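Local coordinates for protein xylosidase (Xanthomonas axonopodis pv. citri, PDB 6XN2) that probably hydrolyses xylan-derived chains as a family 43 xylosidase, binding xylose units in a pocket of its catalytic domain, at residues 61-66 and 86-91; 49-54 and 335-340; 41-46 and 96-101; 82-87 and 104-109. All coordinates share one frame; numbering follows the deposited sequence.

Interaction 1: 61-66 and 86-91; sequences YIYPSH and YHVLRM
Val88 is the bump and two tyrosines form the hollow. Its CG2 presses on CE2 of Tyr63 at 3.6 Å, while CG1, the other branch, reaches the edge of the Tyr61 ring, 3.9 Å from CD2. One face of that ring is taken by Arg90, whose CG lies 4.2 Å from the centroid of the Tyr61 ring in a CH-pi contact. With chi3 bent to 63°, the arginine chain turns so that NH1 meets Tyr61 OH at 3.1 Å, in a hydrogen bond lying in the guanidinium plane; the ring and guanidinium planes stand steeply to each other. NH2 has a second partner, Glu99. On the other face of the sheet, Leu89 fits beside Ile62 and sends CD1 to within 3.9 Å of Pro64 CG. Between these side chains the backbones pair directly, Ile62 N giving to Leu89 O at 2.7 Å and Leu89 N to Ile62 O at 2.9 Å. Farther along, Pro64 has no N-H to offer and the strands part. Two waters bridge the gap: both donate to Pro64 O, one also donating to His87 O and the other accepting from His87 N. These are the second and third strands of an antiparallel four-stranded sheet, with Ile337 of strand 336-342 packed on Ile62, Pro64 and Leu89, and Leu131 of strand 128-136 on Tyr63 and Tyr86.

Interaction 2: 49-54 and 335-340; sequences ADPSAH and RSIKMA. With XYP (beta-D-xylopyranose), chain E.
The guanidinium of Arg335 has the methyl of Ala49 over one face, 3.1 Å above its plane and displaced toward the rim, and C5 of the bound xylose at its edge. The fit on the face is close, with Ala49 CB only 3.2 Å from Arg335 NE. The carboxylate of Asp50 is placed differently: its OD1 lies well out of the guanidinium plane, 3.9 Å from Arg335 NH1, so this long salt bridge is one of charge alone. The arginine itself is oriented by Asp67, which pairs with NE, and by Thr306 at NH1. Both polar groups converge on the sugar. Its O4 hydroxyl donates to Asp50 OD2 at 2.6 Å and receives a weak bond from Arg335 NH2 at 3.4 Å; Ser65 also bonds to that OD2. Behind the polar pair, Ile337 CG2 packs 3.8 Å from Pro51 CB, the two side chains sliding past each other in opposite directions, and the same methyl approaches Ala49 N at 3.5 Å. Asp170, Glu257 and the backbone of Ala119 add further bonds to the xylose. Such a buried, acid-rich sugar pocket is characteristic of the five-bladed beta-propeller of glycoside hydrolase family 43.

Interaction 3: 41-46 and 96-101; sequences PLVTHL and AAVEDL
His45 and Asp100 meet at a slant, the imidazole and carboxylate planes 38° apart. The ring presents its NE2 edge, and NE2 donates to Asp100 OD2 at 2.8 Å, with an N-H...O angle of 154°. The lone pair used is the anti one, directed away from the other carboxylate oxygen. Accordingly the ring reaches in beside the aspartate stem, with Asp100 CB in the imidazole plane, 3.4 Å from His45 NE2. A chi1 of 59° sets the His45 ring between its own backbone N and carbonyl carbon, from where its NE2 edge reaches across to Asp100. Leu46 follows, coming at Asp100 from the opposite direction; its CD2 lies over the rim of one face of the His45 ring and 3.9 Å from Asp100 OD2. Farther down, Val98 stands roughly at right angles to both Val43 and Leu42. One branch meets Val43, CG1 to CG1 at 3.7 Å, while Val98 CG2 lies 4.0 Å from Leu42 CB. The loop before strand 47-56 thereby closes against the start of strand 99-106, at the margin of the first propeller blade, and Leu42 packs onward against Ile337 and Met339. Asp100 OD1 is held separately by Gly102 N and His87 ND1, so the carboxylate is gripped at both oxygens. The NE2 bond fits a neutral ring protonated there or an imidazolium; the carboxylate would probably favour the charged form, though solvent may temper this at the surface.

Interaction 4: 82-87 and 104-109; sequences DMADYH and VLHVRD
Tyr86 and Val104 share a short, nearly straight bond, Val104 N donating to Tyr86 O at 2.7 Å with an angle of 172°. The same tyrosine's backbone N gives to Leu105 O at 3.0 Å, and beyond it Val107 N reaches Ala84 O at 2.8 Å. That carbonyl oxygen does double duty, for it also hangs 3.7 Å above the centre of the His106 ring. On the opposite face of the imidazole lies Arg108 NH1, offset toward the rim at a height of 3.3 Å. At the ring's edge His106 ND1 accepts a bond from Arg108 N at 3.1 Å. The imidazole is thus fixed in rotation by a bond near its plane and flanked on two faces, while His106 O receives Asp109 N as the chain enters a 3-10 turn. In topology this is the open end of the hairpin made by strands 85-91 and 99-106, the last two strands of an antiparallel blade. Two successive residues, Val104 and Leu105, stand across from Tyr86, and the near-helical backbone of Val104 is consistent with a classic beta bulge. The packing around this core is light. Ala84 CB touches Val107 CG1 at 4.0 Å. Tyr86 and Leu105 run side by side, with Leu105 CD2 at the ring edge, 4.2 Å from Tyr86 CD2. On the other face of the sheet Asp85 CB rests obliquely near the His106 ring, its carboxylate bonded instead to His66. Just upstream, Met83 leads into the xylose pocket, where it touches the sugar and Arg335.

Interactions 1, 3 and 4 all draw on strands of a single antiparallel sheet, ordered 47-56, 59-67, 85-91 and 99-106, and interaction 2 joins its first strand to strand 336-342 near the end of the chain. Interactions 1 and 4 share Tyr86 and His87, and their centres lie about 12 Å apart. Interaction 1 is also central in space, about 8 Å from interaction 2 and 9 Å from interaction 3, whereas 3 and 4 are about 18 Å apart. Asp100 joins 3 to 1 through His87, and Ser65 joins 1 to 2 through Asp50. The blade thus runs from surface loop to sugar pocket, with early and late sequence meeting beside the xylose.

Interaction 1: 61-66 and 86-91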
# COMPACT_ATOMS: atom_id res chain seq x y z
N TYR A 61 10.07 -1.24 -11.18
CA TYR A 61 10.27 -2.24 -10.14
C TYR A 61 9.02 -2.35 -9.27
O TYR A 61 8.42 -1.34 -8.92
CB TYR A 61 11.49 -1.89 -9.28
CG TYR A 61 12.79 -2.09 -10.00
CD1 TYR A 61 13.32 -1.10 -10.81
CD2 TYR A 61 13.49 -3.29 -9.88
CE1 TYR A 61 14.52 -1.29 -11.48
CE2 TYR A 61 14.70 -3.48 -10.55
CZ TYR A 61 15.20 -2.48 -11.34
OH TYR A 61 16.39 -2.69 -12.01
N ILE A 62 8.63 -3.57 -8.95
CA ILE A 62 7.47 -3.78 -8.08
C ILE A 62 7.90 -4.47 -6.80
O ILE A 62 8.65 -5.46 -6.84
CB ILE A 62 6.38 -4.60 -8.78
CG1 ILE A 62 6.09 -4.02 -10.17
CG2 ILE A 62 5.13 -4.66 -7.93
CD1 ILE A 62 5.21 -4.92 -11.02
N TYR A 63 7.45 -3.94 -5.67
CA TYR A 63 7.77 -4.50 -4.37
C TYR A 63 6.46 -4.96 -3.72
O TYR A 63 5.76 -4.17 -3.08
CB TYR A 63 8.50 -3.48 -3.49
CG TYR A 63 9.78 -2.99 -4.14
CD1 TYR A 63 9.77 -1.96 -5.08
CD2 TYR A 63 11.01 -3.57 -3.83
CE1 TYR A 63 10.94 -1.52 -5.69
CE2 TYR A 63 12.19 -3.13 -4.44
CZ TYR A 63 12.15 -2.12 -5.37
OH TYR A 63 13.32 -1.68 -5.98
N PRO A 64 6.11 -6.23 -3.92
CA PRO A 64 4.88 -6.79 -3.35
C PRO A 64 5.15 -7.65 -2.12
O PRO A 64 6.32 -7.93 -1.82
CB PRO A 64 4.35 -7.64 -4.51
CG PRO A 64 5.61 -8.17 -5.16
CD PRO A 64 6.72 -7.14 -4.91
N SER A 65 4.10 -8.03 -1.40
CA SER A 65 4.19 -9.09 -0.40
C SER A 65 4.23 -10.44 -1.09
O SER A 65 3.90 -10.54 -2.27
CB SER A 65 3.01 -9.04 0.57
OG SER A 65 2.96 -7.80 1.23
N HIS A 66 4.63 -11.47 -0.35
CA HIS A 66 4.72 -12.84 -0.91
C HIS A 66 3.87 -13.78 -0.07
O HIS A 66 4.33 -14.20 0.93
CB HIS A 66 6.16 -13.33 -0.95
CG HIS A 66 6.27 -14.71 -1.50
ND1 HIS A 66 7.40 -15.45 -1.42
CD2 HIS A 66 5.38 -15.47 -2.16
CE1 HIS A 66 7.21 -16.61 -1.98
NE2 HIS A 66 5.99 -16.65 -2.43
N TYR A 86 10.34 -11.26 0.92
CA TYR A 86 9.97 -10.39 -0.14
C TYR A 86 10.75 -10.67 -1.40
O TYR A 86 11.89 -10.96 -1.36
CB TYR A 86 10.24 -8.93 0.24
CG TYR A 86 9.44 -8.42 1.39
CD1 TYR A 86 8.08 -8.43 1.36
CD2 TYR A 86 10.04 -7.93 2.49
CE1 TYR A 86 7.35 -7.99 2.41
CE2 TYR A 86 9.32 -7.47 3.55
CZ TYR A 86 7.97 -7.51 3.50
OH TYR A 86 7.24 -7.08 4.56
N HIS A 87 10.04 -10.58 -2.50
CA HIS A 87 10.69 -10.65 -3.81
C HIS A 87 10.62 -9.27 -4.45
O HIS A 87 9.89 -8.44 -3.99
CB HIS A 87 9.99 -11.63 -4.74
CG HIS A 87 10.25 -13.05 -4.43
ND1 HIS A 87 10.70 -13.92 -5.36
CD2 HIS A 87 10.10 -13.75 -3.31
CE1 HIS A 87 10.83 -15.09 -4.82
NE2 HIS A 87 10.48 -15.01 -3.58
N VAL A 88 11.40 -9.07 -5.50
CA VAL A 88 11.31 -7.87 -6.28
C VAL A 88 10.97 -8.23 -7.72
O VAL A 88 11.54 -9.10 -8.24
CB VAL A 88 12.57 -7.02 -6.21
CG1 VAL A 88 12.45 -5.80 -7.08
CG2 VAL A 88 12.83 -6.61 -4.80
N LEU A 89 10.01 -7.57 -8.32
CA LEU A 89 9.64 -7.84 -9.71
C LEU A 89 10.01 -6.65 -10.58
O LEU A 89 10.10 -5.52 -10.10
CB LEU A 89 8.14 -8.13 -9.81
CG LEU A 89 7.57 -9.13 -8.79
CD1 LEU A 89 6.04 -9.23 -8.89
CD2 LEU A 89 8.20 -10.50 -8.96
N ARG A 90 10.23 -6.89 -11.87
CA ARG A 90 10.58 -5.80 -12.77
C ARG A 90 9.91 -5.91 -14.14
O ARG A 90 9.77 -7.00 -14.69
CB ARG A 90 12.10 -5.73 -12.94
CG ARG A 90 12.58 -4.65 -13.91
CD ARG A 90 14.10 -4.56 -13.95
NE ARG A 90 14.69 -5.81 -14.43
CZ ARG A 90 15.91 -6.24 -14.12
NH1 ARG A 90 16.68 -5.52 -13.31
NH2 ARG A 90 16.35 -7.38 -14.61
N MET A 91 9.49 -4.76 -14.67
CA MET A 91 9.18 -4.64 -16.08
C MET A 91 10.21 -3.71 -16.69
O MET A 91 10.27 -2.53 -16.35
CB MET A 91 7.77 -4.09 -16.30
CG MET A 91 6.67 -5.08 -15.94
SD MET A 91 5.03 -4.37 -16.15
CE MET A 91 5.00 -4.10 -17.92
O HOH W 1 8.87 -6.51 -2.14
O HOH W 2 7.30 -10.35 -2.80

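Interaction 2: 49-54 and 335-340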
# COMPACT_ATOMS: atom_id res chain seq x y z
N ALA A 49 1.01 -9.92 -3.38
CA ALA A 49 -0.02 -8.97 -2.94
C ALA A 49 0.58 -7.60 -2.70
O ALA A 49 1.79 -7.43 -2.76
CB ALA A 49 -0.71 -9.47 -1.69
N ASP A 50 -0.28 -6.61 -2.43
CA ASP A 50 0.15 -5.28 -2.01
C ASP A 50 1.24 -4.67 -2.89
O ASP A 50 2.33 -4.35 -2.40
CB ASP A 50 0.65 -5.34 -0.57
CG ASP A 50 -0.23 -6.20 0.33
OD1 ASP A 50 -1.47 -6.08 0.27
OD2 ASP A 50 0.34 -7.01 1.09
N PRO A 51 0.97 -4.50 -4.19
CA PRO A 51 2.06 -4.08 -5.07
C PRO A 51 2.46 -2.62 -4.90
O PRO A 51 1.61 -1.74 -4.98
CB PRO A 51 1.48 -4.32 -6.47
CG PRO A 51 0.01 -4.12 -6.29
CD PRO A 51 -0.32 -4.61 -4.90
N SER A 52 3.74 -2.35 -4.73
CA SER A 52 4.23 -1.00 -4.67
C SER A 52 5.12 -0.81 -5.87
O SER A 52 6.19 -1.30 -5.91
CB SER A 52 4.98 -0.77 -3.38
OG SER A 52 4.13 -0.57 -2.30
N ALA A 53 4.63 -0.06 -6.85
CA ALA A 53 5.37 0.11 -8.11
C ALA A 53 6.17 1.40 -8.12
O ALA A 53 5.66 2.42 -7.72
CB ALA A 53 4.43 0.08 -9.26
N HIS A 54 7.41 1.30 -8.58
CA HIS A 54 8.29 2.48 -8.69
C HIS A 54 9.08 2.42 -9.99
O HIS A 54 9.34 1.35 -10.45
CB HIS A 54 9.26 2.51 -7.52
CG HIS A 54 8.63 2.79 -6.21
ND1 HIS A 54 8.60 4.02 -5.68
CD2 HIS A 54 8.01 1.99 -5.33
CE1 HIS A 54 7.99 3.98 -4.53
NE2 HIS A 54 7.61 2.77 -4.31
N ARG A 335 -3.06 -14.28 -2.88
CA ARG A 335 -3.41 -13.36 -3.89
C ARG A 335 -2.48 -13.33 -5.08
O ARG A 335 -1.46 -13.92 -5.05
CB ARG A 335 -3.43 -12.00 -3.20
CG ARG A 335 -4.33 -11.96 -1.98
CD ARG A 335 -4.11 -10.82 -1.01
NE ARG A 335 -2.98 -11.03 -0.16
CZ ARG A 335 -2.69 -10.31 0.91
NH1 ARG A 335 -3.44 -9.31 1.27
NH2 ARG A 335 -1.64 -10.60 1.61
N SER A 336 -2.73 -12.45 -6.03
CA SER A 336 -1.84 -12.20 -7.15
C SER A 336 -1.97 -10.73 -7.55
O SER A 336 -3.08 -10.20 -7.61
CB SER A 336 -2.17 -13.10 -8.35
OG SER A 336 -3.26 -12.57 -9.07
N ILE A 337 -0.85 -10.08 -7.84
CA ILE A 337 -0.92 -8.68 -8.21
C ILE A 337 -1.26 -8.49 -9.69
O ILE A 337 -1.03 -9.38 -10.52
CB ILE A 337 0.38 -7.93 -7.88
CG1 ILE A 337 1.53 -8.39 -8.77
CG2 ILE A 337 0.68 -8.05 -6.37
CD1 ILE A 337 2.70 -7.42 -8.81
N LYS A 338 -1.83 -7.33 -9.99
CA LYS A 338 -2.31 -7.01 -11.32
C LYS A 338 -2.02 -5.55 -11.63
O LYS A 338 -1.71 -4.77 -10.72
CB LYS A 338 -3.82 -7.27 -11.41
CG LYS A 338 -4.23 -8.71 -11.17
CD LYS A 338 -5.75 -8.85 -11.26
CE LYS A 338 -6.16 -10.27 -11.61
NZ LYS A 338 -7.64 -10.37 -11.81
N MET A 339 -2.15 -5.15 -12.87
CA MET A 339 -2.01 -3.75 -13.24
C MET A 339 -3.04 -3.36 -14.27
O MET A 339 -3.49 -4.18 -14.98
CB MET A 339 -0.62 -3.41 -13.75
CG MET A 339 -0.29 -3.99 -15.08
SD MET A 339 1.46 -3.88 -15.46
CE MET A 339 1.63 -2.14 -15.55
N ALA A 340 -3.37 -2.09 -14.32
CA ALA A 340 -4.32 -1.52 -15.25
C ALA A 340 -4.03 -0.06 -15.54
O ALA A 340 -3.61 0.65 -14.70
CB ALA A 340 -5.72 -1.68 -14.73
O1 XYP E . -4.53 -6.43 6.07
C1 XYP E . -3.72 -6.67 4.94
C2 XYP E . -2.52 -5.75 5.02
C3 XYP E . -1.40 -6.19 4.13
C4 XYP E . -1.13 -7.67 4.31
C5 XYP E . -2.40 -8.43 4.08
O2 XYP E . -2.83 -4.41 4.66
O3 XYP E . -0.33 -5.42 4.59
O4 XYP E . -0.20 -8.10 3.36
O5 XYP E . -3.38 -8.03 4.99

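Interaction 3: 41-46 and 96-101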
# COMPACT_ATOMS: atom_id res chain seq x y z
N PRO A 41 -3.08 -11.91 -13.81
CA PRO A 41 -2.02 -11.90 -12.83
C PRO A 41 -0.68 -11.65 -13.49
O PRO A 41 -0.34 -12.30 -14.43
CB PRO A 41 -2.05 -13.30 -12.30
CG PRO A 41 -3.36 -13.84 -12.64
CD PRO A 41 -3.78 -13.17 -13.86
N LEU A 42 0.07 -10.68 -13.01
CA LEU A 42 1.34 -10.36 -13.59
C LEU A 42 2.30 -11.48 -13.41
O LEU A 42 3.21 -11.64 -14.17
CB LEU A 42 1.92 -9.12 -12.94
CG LEU A 42 1.17 -7.87 -13.27
CD1 LEU A 42 1.64 -6.72 -12.43
CD2 LEU A 42 1.31 -7.55 -14.73
N VAL A 43 2.11 -12.27 -12.38
CA VAL A 43 2.90 -13.46 -12.15
C VAL A 43 2.04 -14.54 -11.57
O VAL A 43 1.10 -14.27 -10.91
CB VAL A 43 4.09 -13.28 -11.22
CG1 VAL A 43 5.25 -12.61 -11.88
CG2 VAL A 43 3.68 -12.59 -9.96
N THR A 44 2.37 -15.79 -11.85
CA THR A 44 1.58 -16.88 -11.35
C THR A 44 2.37 -17.94 -10.70
O THR A 44 1.79 -18.83 -10.19
CB THR A 44 0.81 -17.61 -12.45
OG1 THR A 44 1.72 -18.06 -13.43
CG2 THR A 44 -0.17 -16.74 -13.06
N HIS A 45 3.68 -17.86 -10.69
CA HIS A 45 4.47 -18.90 -10.06
C HIS A 45 4.61 -18.77 -8.57
O HIS A 45 5.11 -19.63 -7.92
CB HIS A 45 5.82 -19.05 -10.71
CG HIS A 45 6.65 -17.82 -10.66
ND1 HIS A 45 6.42 -16.74 -11.46
CD2 HIS A 45 7.73 -17.50 -9.92
CE1 HIS A 45 7.31 -15.81 -11.22
NE2 HIS A 45 8.12 -16.25 -10.28
N LEU A 46 4.19 -17.64 -8.05
CA LEU A 46 4.15 -17.38 -6.65
C LEU A 46 2.99 -16.44 -6.37
O LEU A 46 2.57 -15.74 -7.21
CB LEU A 46 5.47 -16.82 -6.17
CG LEU A 46 5.78 -15.35 -6.28
CD1 LEU A 46 7.00 -15.06 -5.45
CD2 LEU A 46 6.06 -14.98 -7.69
N ALA A 96 6.37 -5.07 -21.17
CA ALA A 96 7.33 -6.17 -21.06
C ALA A 96 6.80 -7.30 -20.18
O ALA A 96 5.92 -7.09 -19.34
CB ALA A 96 8.65 -5.66 -20.53
N ALA A 97 7.35 -8.49 -20.38
CA ALA A 97 7.09 -9.59 -19.47
C ALA A 97 7.63 -9.24 -18.08
O ALA A 97 8.64 -8.54 -17.96
CB ALA A 97 7.71 -10.88 -19.99
N VAL A 98 6.96 -9.72 -17.03
CA VAL A 98 7.38 -9.44 -15.66
C VAL A 98 8.44 -10.42 -15.18
O VAL A 98 8.24 -11.63 -15.24
CB VAL A 98 6.18 -9.49 -14.70
CG1 VAL A 98 6.65 -9.43 -13.25
CG2 VAL A 98 5.21 -8.37 -15.00
N GLU A 99 9.56 -9.89 -14.69
CA GLU A 99 10.65 -10.72 -14.20
C GLU A 99 10.57 -10.87 -12.69
O GLU A 99 10.36 -9.89 -11.98
CB GLU A 99 12.02 -10.13 -14.56
CG GLU A 99 12.08 -9.40 -15.88
CD GLU A 99 13.36 -8.58 -16.03
OE1 GLU A 99 13.25 -7.39 -16.37
OE2 GLU A 99 14.46 -9.13 -15.79
N ASP A 100 10.85 -12.06 -12.19
CA ASP A 100 10.92 -12.31 -10.77
C ASP A 100 12.41 -12.24 -10.48
O ASP A 100 13.13 -13.12 -10.81
CB ASP A 100 10.40 -13.69 -10.43
CG ASP A 100 10.43 -13.98 -8.94
OD1 ASP A 100 11.02 -13.24 -8.19
OD2 ASP A 100 9.84 -14.96 -8.54
N LEU A 101 12.84 -11.19 -9.83
CA LEU A 101 14.25 -10.99 -9.55
C LEU A 101 14.69 -11.75 -8.30
O LEU A 101 15.84 -11.65 -7.87
CB LEU A 101 14.56 -9.50 -9.40
CG LEU A 101 14.33 -8.69 -10.69
CD1 LEU A 101 14.74 -7.24 -10.53
CD2 LEU A 101 15.06 -9.34 -11.84

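Interaction 4: 82-87 and 104-109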
# COMPACT_ATOMS: atom_id res chain seq x y z
N ASP A 82 0.79 -15.10 6.91
CA ASP A 82 2.05 -15.46 7.53
C ASP A 82 3.24 -15.32 6.62
O ASP A 82 4.10 -16.16 6.60
CB ASP A 82 1.97 -16.90 7.96
CG ASP A 82 2.91 -17.23 9.06
OD1 ASP A 82 3.32 -16.33 9.80
OD2 ASP A 82 3.24 -18.42 9.19
N MET A 83 3.30 -14.24 5.88
CA MET A 83 4.40 -14.02 4.97
C MET A 83 5.74 -13.87 5.69
O MET A 83 5.79 -13.39 6.78
CB MET A 83 4.04 -12.85 4.09
CG MET A 83 2.69 -13.05 3.48
SD MET A 83 1.36 -12.24 4.31
CE MET A 83 1.49 -10.69 3.49
N ALA A 84 6.82 -14.31 5.04
CA ALA A 84 8.12 -14.30 5.70
C ALA A 84 9.21 -13.64 4.87
O ALA A 84 10.33 -13.46 5.35
CB ALA A 84 8.54 -15.72 6.04
N ASP A 85 8.90 -13.31 3.63
CA ASP A 85 9.97 -12.82 2.73
C ASP A 85 9.43 -11.91 1.64
O ASP A 85 8.24 -11.83 1.47
CB ASP A 85 10.65 -14.02 2.08
CG ASP A 85 9.79 -14.70 1.03
OD1 ASP A 85 9.86 -14.29 -0.08
OD2 ASP A 85 9.05 -15.59 1.38
N TYR A 86 10.34 -11.26 0.92
CA TYR A 86 9.97 -10.39 -0.14
C TYR A 86 10.75 -10.67 -1.40
O TYR A 86 11.89 -10.96 -1.36
CB TYR A 86 10.24 -8.93 0.24
CG TYR A 86 9.44 -8.42 1.39
CD1 TYR A 86 8.08 -8.43 1.36
CD2 TYR A 86 10.04 -7.93 2.49
CE1 TYR A 86 7.35 -7.99 2.41
CE2 TYR A 86 9.32 -7.47 3.55
CZ TYR A 86 7.97 -7.51 3.50
OH TYR A 86 7.24 -7.08 4.56
N HIS A 87 10.04 -10.58 -2.50
CA HIS A 87 10.69 -10.65 -3.81
C HIS A 87 10.62 -9.27 -4.45
O HIS A 87 9.89 -8.44 -3.99
CB HIS A 87 9.99 -11.63 -4.74
CG HIS A 87 10.25 -13.05 -4.43
ND1 HIS A 87 10.70 -13.92 -5.36
CD2 HIS A 87 10.10 -13.75 -3.31
CE1 HIS A 87 10.83 -15.09 -4.82
NE2 HIS A 87 10.48 -15.01 -3.58
N VAL A 104 14.60 -11.18 -1.77
CA VAL A 104 15.56 -10.17 -1.38
C VAL A 104 15.70 -9.87 0.09
O VAL A 104 16.57 -9.17 0.46
CB VAL A 104 15.34 -8.84 -2.13
CG1 VAL A 104 15.34 -9.05 -3.60
CG2 VAL A 104 14.07 -8.17 -1.70
N LEU A 105 14.81 -10.43 0.88
CA LEU A 105 14.81 -10.24 2.31
C LEU A 105 13.94 -11.29 2.94
O LEU A 105 12.89 -11.57 2.45
CB LEU A 105 14.30 -8.86 2.70
CG LEU A 105 14.25 -8.53 4.18
CD1 LEU A 105 15.62 -8.61 4.81
CD2 LEU A 105 13.62 -7.19 4.47
N HIS A 106 14.43 -11.85 4.03
CA HIS A 106 13.68 -12.88 4.78
C HIS A 106 13.62 -12.42 6.23
O HIS A 106 14.57 -11.82 6.67
CB HIS A 106 14.33 -14.26 4.63
CG HIS A 106 13.46 -15.37 5.09
ND1 HIS A 106 13.33 -15.72 6.40
CD2 HIS A 106 12.70 -16.24 4.42
CE1 HIS A 106 12.50 -16.71 6.51
NE2 HIS A 106 12.11 -17.05 5.32
N VAL A 107 12.57 -12.79 6.95
CA VAL A 107 12.34 -12.40 8.37
C VAL A 107 13.43 -12.95 9.29
O VAL A 107 13.68 -12.34 10.29
CB VAL A 107 10.94 -12.82 8.83
CG1 VAL A 107 10.82 -14.32 8.95
CG2 VAL A 107 10.54 -12.12 10.11
N ARG A 108 14.09 -14.04 8.93
CA ARG A 108 15.22 -14.59 9.70
C ARG A 108 16.39 -13.59 9.77
O ARG A 108 17.15 -13.69 10.72
CB ARG A 108 15.61 -15.94 9.11
CG ARG A 108 16.52 -15.84 7.90
CD ARG A 108 17.09 -17.17 7.48
NE ARG A 108 16.04 -18.10 7.16
CZ ARG A 108 15.70 -18.37 5.93
NH1 ARG A 108 14.71 -19.21 5.67
NH2 ARG A 108 16.34 -17.78 4.96
N ASP A 109 16.56 -12.69 8.80
CA ASP A 109 17.63 -11.67 8.79
C ASP A 109 17.13 -10.34 9.34
O ASP A 109 17.85 -9.38 9.26
CB ASP A 109 18.24 -11.57 7.40
CG ASP A 109 18.91 -12.86 7.00
OD1 ASP A 109 19.59 -13.42 7.82
OD2 ASP A 109 18.70 -13.29 5.89